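Local structure of aldehyde dehydrogenase (Listeria monocytogenes, 3K9D) at residues K86-I91 / I434-L439. The protein probably acts as an oxidoreductase on aldehyde or oxo groups with NAD or NADP as acceptor, as in other members of the aldehyde dehydrogenase family. Residues are numbered along the deposited sequence; the frame is centred on the assembly and turned at random.
Sequences KDMKTI and IGPENL
The methyl end of Met88 sits in the angle between the ring of Pro436 and the chain of Glu437. Met88 runs straight through chi2 (175°) and then turns about the CG-SD bond (chi3 60°), which sets CE 3.8 Å from Pro436 CB, with the two side chains crossing at about a right angle. The same CE touches the extended Glu437 chain, 3.8 Å from CG and 3.7 Å from OE1, so the carboxylate borders the methyl group by van der Waals contact. Thr90 adds its methyl: CG2 lies 3.8 Å from Pro436 CB, making that carbon the meeting point of two methyl groups. The hydroxyl of Thr90 is engaged with helix 121-134 instead, OG1 hydrogen-bonding to Lys134 O. The touch is small, about 157 Å² buried over both sides, with no hydrogen bond across it. Backbone bonds from Asn438 N to Gly435 O and Leu439 N to Pro436 O close the 3-10 turn at 436-438, and Asn438 OD1 accepts a further, nearly straight bond (169°) from Gly435 N. Helix 121-134 ties both loops together: Lys134 NZ bonds Met88 O, while Pro436 packs on Ile131 and Lys134. The loops lead into strands 92-97 and 440-447, both antiparallel to strand 102-116 of the mixed sheet.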
ATOM      1  N   LYS A  86      20.063  -6.151  -9.220  1.00 20.33           N
ATOM      2  CA  LYS A  86      21.341  -6.654  -8.676  1.00 22.63           C
ATOM      3  C   LYS A  86      22.135  -5.710  -7.732  1.00 19.58           C
ATOM      4  O   LYS A  86      22.747  -6.171  -6.768  1.00 24.51           O
ATOM      5  CB  LYS A  86      22.245  -7.196  -9.801  1.00 17.05           C
ATOM      6  CG  LYS A  86      22.855  -6.170 -10.752  1.00 27.03           C
ATOM      7  CD  LYS A  86      23.890  -6.851 -11.659  1.00 18.62           C
ATOM      8  CE  LYS A  86      24.897  -5.856 -12.242  1.00 22.40           C
ATOM      9  NZ  LYS A  86      24.282  -4.867 -13.182  1.00 22.52           N
ATOM     10  N   ASP A  87      22.118  -4.405  -8.000  1.00 26.21           N
ATOM     11  CA  ASP A  87      22.921  -3.459  -7.215  1.00 28.94           C
ATOM     12  C   ASP A  87      22.100  -2.608  -6.231  1.00 28.59           C
ATOM     13  O   ASP A  87      22.649  -1.748  -5.532  1.00 28.37           O
ATOM     14  CB  ASP A  87      23.766  -2.573  -8.135  1.00 27.03           C
ATOM     15  CG  ASP A  87      24.848  -3.354  -8.871  1.00 34.35           C
ATOM     16  OD1 ASP A  87      25.411  -4.301  -8.284  1.00 26.92           O
ATOM     17  OD2 ASP A  87      25.143  -3.014 -10.033  1.00 34.04           O
ATOM     18  N   MET A  88      20.798  -2.879  -6.167  1.00 25.80           N
ATOM     19  CA  MET A  88      19.878  -2.180  -5.259  1.00 22.40           C
ATOM     20  C   MET A  88      20.105  -2.590  -3.797  1.00 20.35           C
ATOM     21  O   MET A  88      20.376  -3.759  -3.509  1.00 18.13           O
ATOM     22  CB  MET A  88      18.427  -2.451  -5.657  1.00 18.73           C
ATOM     23  CG  MET A  88      17.933  -1.722  -6.930  1.00 18.64           C
ATOM     24  SD  MET A  88      16.251  -2.215  -7.411  1.00 21.93           S
ATOM     25  CE  MET A  88      15.309  -1.739  -5.949  1.00 16.85           C
ATOM     26  N   LYS A  89      19.991  -1.624  -2.884  1.00 21.53           N
ATOM     27  CA  LYS A  89      20.144  -1.884  -1.443  1.00 23.44           C
ATOM     28  C   LYS A  89      18.768  -2.209  -0.873  1.00 22.99           C
ATOM     29  O   LYS A  89      17.854  -1.380  -0.936  1.00 16.85           O
ATOM     30  CB  LYS A  89      20.740  -0.683  -0.699  1.00 30.22           C
ATOM     31  CG  LYS A  89      21.434   0.372  -1.548  1.00 44.98           C
ATOM     32  CD  LYS A  89      22.941   0.255  -1.540  1.00 43.66           C
ATOM     33  CE  LYS A  89      23.542   1.305  -2.470  1.00 55.67           C
ATOM     34  NZ  LYS A  89      25.019   1.392  -2.363  1.00 30.06           N
ATOM     35  N   THR A  90      18.609  -3.425  -0.348  1.00 18.18           N
ATOM     36  CA  THR A  90      17.288  -3.938   0.046  1.00 20.91           C
ATOM     37  C   THR A  90      17.269  -4.646   1.406  1.00 17.01           C
ATOM     38  O   THR A  90      16.201  -5.047   1.891  1.00 17.01           O
ATOM     39  CB  THR A  90      16.713  -4.920  -1.023  1.00 20.37           C
ATOM     40  OG1 THR A  90      17.564  -6.069  -1.146  1.00 17.02           O
ATOM     41  CG2 THR A  90      16.563  -4.244  -2.378  1.00 11.41           C
ATOM     42  N   ILE A  91      18.448  -4.799   2.004  1.00 17.04           N
ATOM     43  CA  ILE A  91      18.636  -5.598   3.211  1.00 18.59           C
ATOM     44  C   ILE A  91      19.338  -4.770   4.294  1.00 19.74           C
ATOM     45  O   ILE A  91      20.376  -4.159   4.047  1.00 20.43           O
ATOM     46  CB  ILE A  91      19.461  -6.900   2.914  1.00 20.80           C
ATOM     47  CG1 ILE A  91      18.762  -7.804   1.884  1.00 20.70           C
ATOM     48  CG2 ILE A  91      19.805  -7.671   4.200  1.00 16.88           C
ATOM     49  CD1 ILE A  91      17.456  -8.457   2.360  1.00 16.31           C
ATOM     50  N   ILE A 434       5.912  -3.064 -10.089  1.00 19.72           N
ATOM     51  CA  ILE A 434       6.415  -3.347  -8.766  1.00 23.70           C
ATOM     52  C   ILE A 434       7.667  -4.212  -8.740  1.00 28.92           C
ATOM     53  O   ILE A 434       7.930  -5.012  -9.660  1.00 21.40           O
ATOM     54  CB  ILE A 434       5.309  -3.725  -7.743  1.00 31.36           C
ATOM     55  CG1 ILE A 434       4.867  -5.168  -7.872  1.00 17.93           C
ATOM     56  CG2 ILE A 434       4.174  -2.706  -7.766  1.00 25.29           C
ATOM     57  CD1 ILE A 434       5.397  -5.973  -6.717  1.00 23.74           C
ATOM     58  N   GLY A 435       8.476  -3.943  -7.720  1.00 22.12           N
ATOM     59  CA  GLY A 435       9.764  -4.588  -7.532  1.00 19.97           C
ATOM     60  C   GLY A 435      10.091  -4.645  -6.060  1.00 14.09           C
ATOM     61  O   GLY A 435       9.185  -4.573  -5.231  1.00 18.64           O
ATOM     62  N   PRO A 436      11.392  -4.753  -5.725  1.00 17.50           N
ATOM     63  CA  PRO A 436      11.905  -4.867  -4.348  1.00 19.92           C
ATOM     64  C   PRO A 436      11.381  -3.812  -3.375  1.00 21.21           C
ATOM     65  O   PRO A 436      10.996  -4.148  -2.258  1.00 24.55           O
ATOM     66  CB  PRO A 436      13.415  -4.712  -4.535  1.00 14.16           C
ATOM     67  CG  PRO A 436      13.659  -5.310  -5.871  1.00 17.65           C
ATOM     68  CD  PRO A 436      12.491  -4.819  -6.708  1.00 14.94           C
ATOM     69  N   GLU A 437      11.330  -2.561  -3.827  1.00 26.20           N
ATOM     70  CA  GLU A 437      10.938  -1.427  -2.991  1.00 21.23           C
ATOM     71  C   GLU A 437       9.460  -1.392  -2.594  1.00 25.82           C
ATOM     72  O   GLU A 437       9.059  -0.559  -1.782  1.00 22.68           O
ATOM     73  CB  GLU A 437      11.358  -0.109  -3.666  1.00 27.88           C
ATOM     74  CG  GLU A 437      12.869   0.134  -3.644  1.00 28.30           C
ATOM     75  CD  GLU A 437      13.288   1.458  -4.265  1.00 37.34           C
ATOM     76  OE1 GLU A 437      14.484   1.598  -4.586  1.00 50.31           O
ATOM     77  OE2 GLU A 437      12.440   2.363  -4.433  1.00 37.74           O
ATOM     78  N   ASN A 438       8.658  -2.287  -3.167  1.00 15.60           N
ATOM     79  CA  ASN A 438       7.270  -2.495  -2.747  1.00 21.47           C
ATOM     80  C   ASN A 438       7.114  -3.697  -1.815  1.00 17.39           C
ATOM     81  O   ASN A 438       5.992  -4.059  -1.428  1.00 19.56           O
ATOM     82  CB  ASN A 438       6.376  -2.708  -3.969  1.00 19.33           C
ATOM     83  CG  ASN A 438       6.509  -1.599  -4.987  1.00 25.99           C
ATOM     84  OD1 ASN A 438       7.312  -1.694  -5.904  1.00 16.40           O
ATOM     85  ND2 ASN A 438       5.744  -0.533  -4.813  1.00 18.93           N
ATOM     86  N   LEU A 439       8.240  -4.335  -1.495  1.00 16.71           N
ATOM     87  CA  LEU A 439       8.249  -5.591  -0.753  1.00 16.43           C
ATOM     88  C   LEU A 439       9.161  -5.561   0.472  1.00 18.75           C
ATOM     89  O   LEU A 439       9.585  -6.603   0.974  1.00 16.13           O
ATOM     90  CB  LEU A 439       8.607  -6.760  -1.679  1.00 20.64           C
ATOM     91  CG  LEU A 439       7.560  -6.985  -2.781  1.00 16.28           C
ATOM     92  CD1 LEU A 439       8.197  -7.717  -3.934  1.00 17.03           C
ATOM     93  CD2 LEU A 439       6.303  -7.725  -2.247  1.00 11.11           C
TER